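Local coordinates for D-aminopeptidase (Bacillus subtilis, PDB 1HI9), which cleaves N-terminal residues from peptides containing D-amino acids, using two zinc ions per subunit inside the central chamber of a self-compartmentalizing homodecamer, at residues A[94-99]-A[204-209]; A[136-141]-A[162-167]; A[148-153]-A[199-204]; A[159-162]-A[167-170]. All coordinates share one frame; numbering follows the deposited sequence.

Contact 1. Residues A[94-99]-A[204-209]; sequences TFRGAL and NKDKVK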
loop_
_atom_site.group_PDB
_atom_site.type_symbol
_atom_site.label_atom_id
_atom_site.label_comp_id
_atom_site.label_asym_id
_atom_site.label_seq_id
_atom_site.Cartn_x
_atom_site.Cartn_y
_atom_site.Cartn_z
ATOM N N THR A 94 17.992 -13.094 -46.236
ATOM C CA THR A 94 17.718 -12.078 -47.243
ATOM C C THR A 94 18.289 -10.715 -46.850
ATOM O O THR A 94 18.085 -9.731 -47.554
ATOM C CB THR A 94 16.206 -11.919 -47.474
ATOM O OG1 THR A 94 15.631 -11.188 -46.383
ATOM C CG2 THR A 94 15.542 -13.288 -47.563
ATOM N N PHE A 95 18.991 -10.656 -45.723
ATOM C CA PHE A 95 19.574 -9.404 -45.274
ATOM C C PHE A 95 21.049 -9.288 -45.655
ATOM O O PHE A 95 21.806 -10.264 -45.594
ATOM C CB PHE A 95 19.408 -9.237 -43.755
ATOM C CG PHE A 95 18.007 -8.898 -43.332
ATOM C CD1 PHE A 95 17.048 -9.899 -43.183
ATOM C CD2 PHE A 95 17.632 -7.575 -43.125
ATOM C CE1 PHE A 95 15.731 -9.589 -42.833
ATOM C CE2 PHE A 95 16.318 -7.250 -42.777
ATOM C CZ PHE A 95 15.365 -8.263 -42.631
ATOM N N ARG A 96 21.435 -8.081 -46.057
ATOM C CA ARG A 96 22.799 -7.781 -46.468
ATOM C C ARG A 96 23.716 -7.748 -45.248
ATOM O O ARG A 96 24.892 -8.097 -45.333
ATOM C CB ARG A 96 22.823 -6.425 -47.197
ATOM C CG ARG A 96 24.207 -5.869 -47.604
ATOM C CD ARG A 96 24.895 -6.586 -48.782
ATOM N NE ARG A 96 25.730 -7.671 -48.330
ATOM C CZ ARG A 96 27.057 -7.788 -48.331
ATOM N NH1 ARG A 96 27.534 -8.910 -47.832
ATOM N NH2 ARG A 96 27.896 -6.877 -48.812
ATOM N N GLY A 97 23.171 -7.339 -44.108
ATOM C CA GLY A 97 23.976 -7.271 -42.907
ATOM C C GLY A 97 23.152 -6.947 -41.680
ATOM O O GLY A 97 21.969 -6.604 -41.777
ATOM N N ALA A 98 23.787 -7.056 -40.521
ATOM C CA ALA A 98 23.124 -6.781 -39.265
ATOM C C ALA A 98 23.850 -5.686 -38.506
ATOM O O ALA A 98 25.063 -5.531 -38.634
ATOM C CB ALA A 98 23.053 -8.047 -38.423
ATOM N N LEU A 99 23.088 -4.925 -37.723
ATOM C CA LEU A 99 23.633 -3.830 -36.926
ATOM C C LEU A 99 23.105 -3.954 -35.495
ATOM O O LEU A 99 21.897 -3.898 -35.265
ATOM C CB LEU A 99 23.205 -2.493 -37.535
ATOM C CG LEU A 99 23.970 -1.224 -37.131
ATOM C CD1 LEU A 99 23.493 -0.036 -37.976
ATOM C CD2 LEU A 99 23.757 -0.937 -35.664
ATOM N N ASN A 204 32.140 -0.512 -45.899
ATOM C CA ASN A 204 33.272 -1.395 -45.649
ATOM C C ASN A 204 32.774 -2.817 -45.396
ATOM O O ASN A 204 33.536 -3.690 -44.978
ATOM C CB ASN A 204 34.052 -0.873 -44.439
ATOM C CG ASN A 204 35.448 -1.459 -44.338
ATOM O OD1 ASN A 204 35.770 -2.176 -43.386
ATOM N ND2 ASN A 204 36.290 -1.150 -45.320
ATOM N N LYS A 205 31.494 -3.043 -45.680
ATOM C CA LYS A 205 30.854 -4.339 -45.457
ATOM C C LYS A 205 31.548 -5.560 -46.044
ATOM O O LYS A 205 31.500 -6.649 -45.466
ATOM C CB LYS A 205 29.407 -4.304 -45.957
ATOM C CG LYS A 205 29.230 -3.914 -47.415
ATOM C CD LYS A 205 27.768 -4.067 -47.831
ATOM C CE LYS A 205 27.532 -3.593 -49.256
ATOM N NZ LYS A 205 27.743 -2.121 -49.397
ATOM N N ASP A 206 32.183 -5.387 -47.195
ATOM C CA ASP A 206 32.865 -6.502 -47.840
ATOM C C ASP A 206 33.981 -7.113 -46.990
ATOM O O ASP A 206 34.321 -8.284 -47.158
ATOM C CB ASP A 206 33.422 -6.054 -49.197
ATOM C CG ASP A 206 32.328 -5.823 -50.232
ATOM O OD1 ASP A 206 31.485 -4.919 -50.029
ATOM O OD2 ASP A 206 32.308 -6.551 -51.249
ATOM N N LYS A 207 34.540 -6.329 -46.073
ATOM C CA LYS A 207 35.619 -6.823 -45.228
ATOM C C LYS A 207 35.152 -7.620 -44.013
ATOM O O LYS A 207 35.969 -8.145 -43.249
ATOM C CB LYS A 207 36.507 -5.660 -44.775
ATOM C CG LYS A 207 37.282 -5.020 -45.920
ATOM C CD LYS A 207 38.246 -3.950 -45.438
ATOM C CE LYS A 207 39.050 -3.371 -46.602
ATOM N NZ LYS A 207 39.977 -2.294 -46.154
ATOM N N VAL A 208 33.839 -7.726 -43.843
ATOM C CA VAL A 208 33.287 -8.460 -42.711
ATOM C C VAL A 208 32.595 -9.744 -43.135
ATOM O O VAL A 208 31.768 -9.745 -44.046
ATOM C CB VAL A 208 32.282 -7.607 -41.929
ATOM C CG1 VAL A 208 31.788 -8.380 -40.715
ATOM C CG2 VAL A 208 32.933 -6.303 -41.509
ATOM N N LYS A 209 32.932 -10.837 -42.459
ATOM C CA LYS A 209 32.342 -12.128 -42.777
ATOM C C LYS A 209 31.406 -12.627 -41.692
ATOM O O LYS A 209 31.564 -12.296 -40.519
ATOM C CB LYS A 209 33.435 -13.174 -43.021
ATOM C CG LYS A 209 34.134 -13.064 -44.367
ATOM C CD LYS A 209 34.992 -14.291 -44.613
ATOM C CE LYS A 209 35.550 -14.318 -46.032
ATOM N NZ LYS A 209 36.260 -15.611 -46.352
#
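R96 and K205 keep their backbones well apart, with 8.8 Å between R96 CA and K205 CA; R96 lies near the start of strand 97-103, while K205 opens the short 3-10 turn 205-207 that follows helix 187-203. Long side chains suit such a gap, and the two meet at about a right angle. R96 sends its CG anti to the backbone N (chi1 175°), then bends at chi2 and chi3, which brings the guanidinium obliquely against the lysine's methylene chain. NH2 does most of the touching; its 3.0 Å approach to K205 CD is very short for a nitrogen and a carbon, so the exact spacing is doubtful. R96 CD also packs against K205 CE at 4.0 Å. No hydrogen bond crosses the contact. The lysine contributes hydrocarbon, since its NZ is turned at chi4 and bonds to L202 O at the end of the helix. That ammonium still sits 4.8 Å from R96 NH2, a like charge whose cost D206 probably offsets in part: D206 OD1 lies at the guanidinium edge, near its plane, 4.3 Å from R96 NH2, too far for a salt bridge. With an alanine in place of R96, the K205 methylenes would probably lose their cover, and D206 one of two positive charges near it. At this surface end of the sheet both R96 and K205 also touch M1, K205 rests on L149 of strand 148-152, and the R96 backbone bonds to K2 at the start of strand 2-7.

Contact 2. Residues A[136-141]-A[162-167]; sequences LNAYVA and EELIPN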
loop_
_atom_site.group_PDB
_atom_site.type_symbol
_atom_site.label_atom_id
_atom_site.label_comp_id
_atom_site.label_asym_id
_atom_site.label_seq_id
_atom_site.Cartn_x
_atom_site.Cartn_y
_atom_site.Cartn_z
ATOM N N LEU A 136 26.006 -14.807 -29.155
ATOM C CA LEU A 136 24.911 -15.668 -29.577
ATOM C C LEU A 136 24.158 -15.069 -30.762
ATOM O O LEU A 136 23.841 -15.780 -31.715
ATOM C CB LEU A 136 23.928 -15.909 -28.430
ATOM C CG LEU A 136 24.319 -16.908 -27.343
ATOM C CD1 LEU A 136 23.149 -17.047 -26.350
ATOM C CD2 LEU A 136 24.650 -18.264 -27.956
ATOM N N ASN A 137 23.869 -13.771 -30.710
ATOM C CA ASN A 137 23.134 -13.150 -31.804
ATOM C C ASN A 137 23.965 -13.137 -33.094
ATOM O O ASN A 137 23.424 -13.286 -34.198
ATOM C CB ASN A 137 22.688 -11.729 -31.432
ATOM C CG ASN A 137 21.794 -11.696 -30.193
ATOM O OD1 ASN A 137 21.211 -12.710 -29.798
ATOM N ND2 ASN A 137 21.678 -10.532 -29.587
ATOM N N ALA A 138 25.281 -12.992 -32.950
ATOM C CA ALA A 138 26.159 -12.983 -34.107
ATOM C C ALA A 138 26.142 -14.369 -34.740
ATOM O O ALA A 138 26.092 -14.506 -35.964
ATOM C CB ALA A 138 27.579 -12.594 -33.697
ATOM N N TYR A 139 26.161 -15.402 -33.898
ATOM C CA TYR A 139 26.136 -16.774 -34.389
ATOM C C TYR A 139 24.837 -17.078 -35.127
ATOM O O TYR A 139 24.848 -17.795 -36.132
ATOM C CB TYR A 139 26.321 -17.763 -33.238
ATOM C CG TYR A 139 27.765 -18.080 -32.924
ATOM C CD1 TYR A 139 28.208 -18.154 -31.608
ATOM C CD2 TYR A 139 28.687 -18.313 -33.944
ATOM C CE1 TYR A 139 29.533 -18.445 -31.307
ATOM C CE2 TYR A 139 30.019 -18.609 -33.657
ATOM C CZ TYR A 139 30.434 -18.672 -32.332
ATOM O OH TYR A 139 31.748 -18.968 -32.028
ATOM N N VAL A 140 23.713 -16.552 -34.637
ATOM C CA VAL A 140 22.445 -16.797 -35.317
ATOM C C VAL A 140 22.481 -16.061 -36.652
ATOM O O VAL A 140 21.945 -16.536 -37.638
ATOM C CB VAL A 140 21.235 -16.311 -34.487
ATOM C CG1 VAL A 140 19.958 -16.451 -35.312
ATOM C CG2 VAL A 140 21.126 -17.125 -33.206
ATOM N N ALA A 141 23.119 -14.900 -36.673
ATOM C CA ALA A 141 23.238 -14.139 -37.902
ATOM C C ALA A 141 24.082 -14.971 -38.870
ATOM O O ALA A 141 23.802 -15.026 -40.071
ATOM C CB ALA A 141 23.916 -12.801 -37.630
ATOM N N GLU A 162 34.748 -6.641 -31.469
ATOM C CA GLU A 162 35.904 -6.777 -32.336
ATOM C C GLU A 162 36.811 -7.976 -32.039
ATOM O O GLU A 162 37.555 -8.416 -32.913
ATOM C CB GLU A 162 36.704 -5.471 -32.354
ATOM C CG GLU A 162 36.904 -4.834 -31.015
ATOM C CD GLU A 162 37.316 -3.368 -31.128
ATOM O OE1 GLU A 162 36.599 -2.593 -31.799
ATOM O OE2 GLU A 162 38.350 -2.988 -30.534
ATOM N N GLU A 163 36.736 -8.515 -30.826
ATOM C CA GLU A 163 37.544 -9.673 -30.470
ATOM C C GLU A 163 36.876 -10.944 -30.961
ATOM O O GLU A 163 37.461 -12.024 -30.901
ATOM C CB GLU A 163 37.740 -9.763 -28.962
ATOM C CG GLU A 163 38.627 -8.664 -28.397
ATOM C CD GLU A 163 38.931 -8.844 -26.915
ATOM O OE1 GLU A 163 39.675 -8.004 -26.360
ATOM O OE2 GLU A 163 38.429 -9.819 -26.309
ATOM N N LEU A 164 35.650 -10.808 -31.457
ATOM C CA LEU A 164 34.883 -11.937 -31.950
ATOM C C LEU A 164 34.673 -11.868 -33.456
ATOM O O LEU A 164 34.763 -12.878 -34.145
ATOM C CB LEU A 164 33.527 -11.985 -31.247
ATOM C CG LEU A 164 32.586 -13.110 -31.683
ATOM C CD1 LEU A 164 33.091 -14.423 -31.126
ATOM C CD2 LEU A 164 31.183 -12.833 -31.191
ATOM N N ILE A 165 34.400 -10.672 -33.961
ATOM C CA ILE A 165 34.155 -10.469 -35.384
ATOM C C ILE A 165 35.241 -9.609 -36.033
ATOM O O ILE A 165 35.324 -8.403 -35.798
ATOM C CB ILE A 165 32.803 -9.768 -35.604
ATOM C CG1 ILE A 165 31.704 -10.503 -34.834
ATOM C CG2 ILE A 165 32.482 -9.721 -37.098
ATOM C CD1 ILE A 165 30.371 -9.776 -34.822
ATOM N N PRO A 166 36.080 -10.220 -36.873
ATOM C CA PRO A 166 37.159 -9.497 -37.555
ATOM C C PRO A 166 36.678 -8.346 -38.451
ATOM O O PRO A 166 35.728 -8.497 -39.225
ATOM C CB PRO A 166 37.851 -10.596 -38.359
ATOM C CG PRO A 166 37.617 -11.837 -37.510
ATOM C CD PRO A 166 36.160 -11.668 -37.132
ATOM N N ASN A 167 37.348 -7.201 -38.340
ATOM C CA ASN A 167 37.038 -6.011 -39.132
ATOM C C ASN A 167 35.686 -5.375 -38.845
ATOM O O ASN A 167 35.266 -4.458 -39.552
ATOM C CB ASN A 167 37.120 -6.321 -40.632
ATOM C CG ASN A 167 38.408 -7.015 -41.011
ATOM O OD1 ASN A 167 39.496 -6.531 -40.703
ATOM N ND2 ASN A 167 38.290 -8.163 -41.673
#
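A138 turns its methyl group out of helix 133-143 at L164 and I165, two residues of the loop that leaves helix 155-162. All the touching here is between apolar carbons. A138 CB meets I165 CD1 at 4.1 Å, and L164 CD2 reaches the same methyl more loosely, 4.4 Å from A138 CB. The isoleucine gets there with its longer branch: CG1 stands anti to the carbonyl carbon (chi1 -51°) and chi2 is extended, so that CD1 is carried forward to the helix although the backbones stay apart, with 8.5 Å between A138 CA and I165 CA. A small residue suits this turn of the helix, for the bulk comes from the loop. The fold is an alpha/beta one, a mixed, largely parallel sheet with helices on its faces, and the loop after helix 155-162 is the return connection of the beta-alpha-beta unit formed by strand 148-152, helix 155-162 and strand 169-176. I165 CD1 also packs on V148 at the start of that unit's first strand. The Y139 side chain comes near L164 too, without quite touching, its OH 4.8 Å from L164 CD1. The leucine side chain further touches L211 and R129, while neighbouring N137 is held by the hydroxyls of Y103 and Y258. Helix 133-143 begins at E133, a zinc ligand whose side chain lies about 9 Å from that of A138.

Contact 3. Residues A[148-153]-A[199-204]; sequences VLMVAG and AFALQN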
loop_
_atom_site.group_PDB
_atom_site.type_symbol
_atom_site.label_atom_id
_atom_site.label_comp_id
_atom_site.label_asym_id
_atom_site.label_seq_id
_atom_site.Cartn_x
_atom_site.Cartn_y
_atom_site.Cartn_z
ATOM N N VAL A 148 27.719 -9.295 -39.240
ATOM C CA VAL A 148 27.429 -8.235 -38.297
ATOM C C VAL A 148 28.353 -7.088 -38.693
ATOM O O VAL A 148 29.535 -7.070 -38.347
ATOM C CB VAL A 148 27.729 -8.677 -36.851
ATOM C CG1 VAL A 148 27.514 -7.526 -35.896
ATOM C CG2 VAL A 148 26.839 -9.859 -36.479
ATOM N N LEU A 149 27.806 -6.132 -39.433
ATOM C CA LEU A 149 28.581 -5.006 -39.926
ATOM C C LEU A 149 29.014 -4.007 -38.871
ATOM O O LEU A 149 30.121 -3.470 -38.928
ATOM C CB LEU A 149 27.789 -4.280 -41.012
ATOM C CG LEU A 149 27.313 -5.167 -42.163
ATOM C CD1 LEU A 149 26.611 -4.310 -43.221
ATOM C CD2 LEU A 149 28.503 -5.894 -42.778
ATOM N N MET A 150 28.138 -3.758 -37.906
ATOM C CA MET A 150 28.424 -2.781 -36.867
ATOM C C MET A 150 27.830 -3.169 -35.517
ATOM O O MET A 150 26.802 -3.839 -35.445
ATOM C CB MET A 150 27.859 -1.427 -37.294
ATOM C CG MET A 150 28.258 -0.255 -36.421
ATOM S SD MET A 150 27.402 1.230 -36.953
ATOM C CE MET A 150 26.836 1.884 -35.388
ATOM N N VAL A 151 28.489 -2.728 -34.455
ATOM C CA VAL A 151 28.044 -2.976 -33.095
ATOM C C VAL A 151 28.292 -1.692 -32.306
ATOM O O VAL A 151 29.418 -1.202 -32.262
ATOM C CB VAL A 151 28.835 -4.143 -32.441
ATOM C CG1 VAL A 151 28.457 -4.278 -30.972
ATOM C CG2 VAL A 151 28.539 -5.453 -33.167
ATOM N N ALA A 152 27.236 -1.138 -31.708
ATOM C CA ALA A 152 27.353 0.084 -30.922
ATOM C C ALA A 152 26.951 -0.173 -29.478
ATOM O O ALA A 152 26.085 -1.004 -29.194
ATOM C CB ALA A 152 26.484 1.173 -31.513
ATOM N N GLY A 153 27.590 0.547 -28.567
ATOM C CA GLY A 153 27.306 0.391 -27.153
ATOM C C GLY A 153 28.422 1.066 -26.384
ATOM O O GLY A 153 28.953 2.083 -26.834
ATOM N N ALA A 199 27.821 4.791 -41.588
ATOM C CA ALA A 199 28.195 5.005 -42.983
ATOM C C ALA A 199 29.407 4.149 -43.351
ATOM O O ALA A 199 29.395 3.432 -44.354
ATOM C CB ALA A 199 28.501 6.476 -43.233
ATOM N N PHE A 200 30.448 4.215 -42.529
ATOM C CA PHE A 200 31.650 3.444 -42.791
ATOM C C PHE A 200 31.374 1.948 -42.803
ATOM O O PHE A 200 31.891 1.221 -43.653
ATOM C CB PHE A 200 32.718 3.734 -41.738
ATOM C CG PHE A 200 34.025 3.033 -42.001
ATOM C CD1 PHE A 200 34.952 3.573 -42.893
ATOM C CD2 PHE A 200 34.308 1.808 -41.397
ATOM C CE1 PHE A 200 36.136 2.902 -43.181
ATOM C CE2 PHE A 200 35.490 1.128 -41.677
ATOM C CZ PHE A 200 36.407 1.674 -42.570
ATOM N N ALA A 201 30.560 1.493 -41.857
ATOM C CA ALA A 201 30.233 0.079 -41.752
ATOM C C ALA A 201 29.561 -0.453 -43.009
ATOM O O ALA A 201 29.878 -1.546 -43.468
ATOM C CB ALA A 201 29.334 -0.162 -40.544
ATOM N N LEU A 202 28.632 0.321 -43.562
ATOM C CA LEU A 202 27.917 -0.101 -44.758
ATOM C C LEU A 202 28.792 -0.135 -46.010
ATOM O O LEU A 202 28.602 -0.986 -46.883
ATOM C CB LEU A 202 26.699 0.800 -44.989
ATOM C CG LEU A 202 25.490 0.513 -44.091
ATOM C CD1 LEU A 202 24.480 1.622 -44.202
ATOM C CD2 LEU A 202 24.882 -0.812 -44.482
ATOM N N GLN A 203 29.757 0.773 -46.101
ATOM C CA GLN A 203 30.627 0.804 -47.269
ATOM C C GLN A 203 31.825 -0.125 -47.129
ATOM O O GLN A 203 32.451 -0.493 -48.121
ATOM C CB GLN A 203 31.123 2.224 -47.533
ATOM C CG GLN A 203 31.926 2.799 -46.397
ATOM C CD GLN A 203 32.557 4.129 -46.747
ATOM O OE1 GLN A 203 33.436 4.201 -47.611
ATOM N NE2 GLN A 203 32.109 5.199 -46.079
ATOM N N ASN A 204 32.140 -0.512 -45.899
ATOM C CA ASN A 204 33.272 -1.395 -45.649
ATOM C C ASN A 204 32.774 -2.817 -45.396
ATOM O O ASN A 204 33.536 -3.690 -44.978
ATOM C CB ASN A 204 34.052 -0.873 -44.439
ATOM C CG ASN A 204 35.448 -1.459 -44.338
ATOM O OD1 ASN A 204 35.770 -2.176 -43.386
ATOM N ND2 ASN A 204 36.290 -1.150 -45.320
#
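A201 lays its methyl group over the junction of L149 and M150, its CB 3.8 Å from L149 O and equally 3.8 Å from M150 CB. This is helix-on-sheet packing in an alpha/beta fold: the last turn of helix 187-203 runs nearly antiparallel to strand 148-152, an inner strand of the mixed sheet, at 162° between their directions. The axes approach to 7.5 Å, nearer than the roughly 10 Å common between a helix and a sheet, and a residue as small as alanine suits so close an approach; L149 CA and A201 CA are only 5.6 Å apart. Consecutive strand residues normally face opposite ways, yet L149 and M150 both direct their CB atoms at the helix. The helical backbone angles of L149 (phi -71°, psi -38°) break the alternation. M150 comes nearest to A201 with its CB, and CG and SD follow slightly farther off; CG stands anti to the backbone N, and the flexible thioether leads on along the helix to L194 and T198. A201 also meets T169 of the adjoining strand, so its methyl spans two strands. L149 flanks the alanine, its CB 4.4 Å from A201 CB, and its branched end goes on to L202. L202 points its CB away from the strand but brings its branched end back, and the two leucines cross at about a right angle, with L149 CD1 4.1 Å from L202 CD2.

Contact 4. Residues A[159-162]-A[167-170]; sequences KEAE and NVTT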
loop_
_atom_site.group_PDB
_atom_site.type_symbol
_atom_site.label_atom_id
_atom_site.label_comp_id
_atom_site.label_asym_id
_atom_site.label_seq_id
_atom_site.Cartn_x
_atom_site.Cartn_y
_atom_site.Cartn_z
ATOM N N LYS A 159 34.793 -3.620 -27.615
ATOM C CA LYS A 159 35.983 -4.448 -27.502
ATOM C C LYS A 159 35.600 -5.913 -27.644
ATOM O O LYS A 159 36.280 -6.686 -28.322
ATOM C CB LYS A 159 36.644 -4.218 -26.144
ATOM C CG LYS A 159 38.093 -4.664 -26.044
ATOM C CD LYS A 159 38.978 -3.868 -27.012
ATOM C CE LYS A 159 40.467 -4.075 -26.726
ATOM N NZ LYS A 159 40.849 -3.556 -25.373
ATOM N N GLU A 160 34.503 -6.287 -26.990
ATOM C CA GLU A 160 34.015 -7.660 -27.040
ATOM C C GLU A 160 33.637 -8.024 -28.480
ATOM O O GLU A 160 33.936 -9.122 -28.949
ATOM C CB GLU A 160 32.820 -7.820 -26.088
ATOM C CG GLU A 160 32.104 -9.157 -26.152
ATOM C CD GLU A 160 31.001 -9.287 -25.093
ATOM O OE1 GLU A 160 30.113 -10.150 -25.259
ATOM O OE2 GLU A 160 31.019 -8.535 -24.090
ATOM N N ALA A 161 33.009 -7.087 -29.188
ATOM C CA ALA A 161 32.600 -7.317 -30.572
ATOM C C ALA A 161 33.792 -7.557 -31.493
ATOM O O ALA A 161 33.852 -8.559 -32.205
ATOM C CB ALA A 161 31.793 -6.147 -31.076
ATOM N N GLU A 162 34.748 -6.641 -31.469
ATOM C CA GLU A 162 35.904 -6.777 -32.336
ATOM C C GLU A 162 36.811 -7.976 -32.039
ATOM O O GLU A 162 37.555 -8.416 -32.913
ATOM C CB GLU A 162 36.704 -5.471 -32.354
ATOM C CG GLU A 162 36.904 -4.834 -31.015
ATOM C CD GLU A 162 37.316 -3.368 -31.128
ATOM O OE1 GLU A 162 36.599 -2.593 -31.799
ATOM O OE2 GLU A 162 38.350 -2.988 -30.534
ATOM N N ASN A 167 37.348 -7.201 -38.340
ATOM C CA ASN A 167 37.038 -6.011 -39.132
ATOM C C ASN A 167 35.686 -5.375 -38.845
ATOM O O ASN A 167 35.266 -4.458 -39.552
ATOM C CB ASN A 167 37.120 -6.321 -40.632
ATOM C CG ASN A 167 38.408 -7.015 -41.011
ATOM O OD1 ASN A 167 39.496 -6.531 -40.703
ATOM N ND2 ASN A 167 38.290 -8.163 -41.673
ATOM N N VAL A 168 34.996 -5.850 -37.819
ATOM C CA VAL A 168 33.697 -5.289 -37.490
ATOM C C VAL A 168 33.860 -3.825 -37.091
ATOM O O VAL A 168 34.877 -3.440 -36.515
ATOM C CB VAL A 168 33.031 -6.055 -36.323
ATOM C CG1 VAL A 168 33.833 -5.868 -35.040
ATOM C CG2 VAL A 168 31.604 -5.567 -36.134
ATOM N N THR A 169 32.872 -3.001 -37.418
ATOM C CA THR A 169 32.925 -1.590 -37.057
ATOM C C THR A 169 32.204 -1.417 -35.719
ATOM O O THR A 169 31.100 -1.927 -35.524
ATOM C CB THR A 169 32.241 -0.711 -38.122
ATOM O OG1 THR A 169 32.997 -0.756 -39.337
ATOM C CG2 THR A 169 32.161 0.730 -37.648
ATOM N N THR A 170 32.836 -0.705 -34.796
ATOM C CA THR A 170 32.239 -0.491 -33.490
ATOM C C THR A 170 32.105 0.991 -33.185
ATOM O O THR A 170 32.901 1.812 -33.648
ATOM C CB THR A 170 33.068 -1.155 -32.370
ATOM O OG1 THR A 170 34.333 -0.502 -32.254
ATOM C CG2 THR A 170 33.299 -2.633 -32.680
#
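Helix-to-strand packing within a single beta-alpha-beta unit joins A161 and E162 to V168 and T170: the end of helix 155-162 lies against the start of strand 169-176, to which the chain returns after a short loop. The contact is part apolar and part polar, following the passage from the sheet to the solvent. On the inner side, A161 CB packs on T170 CG2 at 4.1 Å, and the small alanine, which also touches L134 of helix 133-143, lets the helix settle close to the strand. A bound zinc ion is about 13 Å from the A161 side chain. V168 sets CG1 against the last helical turn, 3.5 Å from E162 CA, a close approach to the helix backbone, with A161 CB and E162 CB also near. Its first torsion (chi1 66°) places CG1 between the backbone N and the carbonyl carbon, which sends that branch to the helix while CG2 turns to V148 O. At the outer margin the exposed E162 reaches with its extended chain to T170, crossing it at about a right angle. A threonine serves both needs here, a methyl for the alanine and a hydroxyl for the carboxylate. E162 OE1 and T170 OG1 are 3.1 Å apart; the threonine proton may make this hydrogen bond, though another acceptor competes for it. The same carboxylate oxygen, E162 OE1, also lies 3.4 Å from T170 CG2.

The four contacts lie close together round strand 148-152, with centres 8 to 13 Å apart. That strand is their hub: it neighbours strand 97-103 of contact 1 and strand 169-176 of contact 4, and it supplies contact 3 itself. Along the chain contact 1 closes the longest loop and encloses the other three; contact 4 is nested within contact 3, while contacts 2 and 3 alternate. E162 and N167 belong to both contacts 2 and 4, and N204 to both 1 and 3. A probable hydrogen bond from N167 ND2 to K207 O ties the loop after helix 155-162 to the one after helix 187-203. Near and distant parts of the chain are thus gathered round adjacent parallel strands.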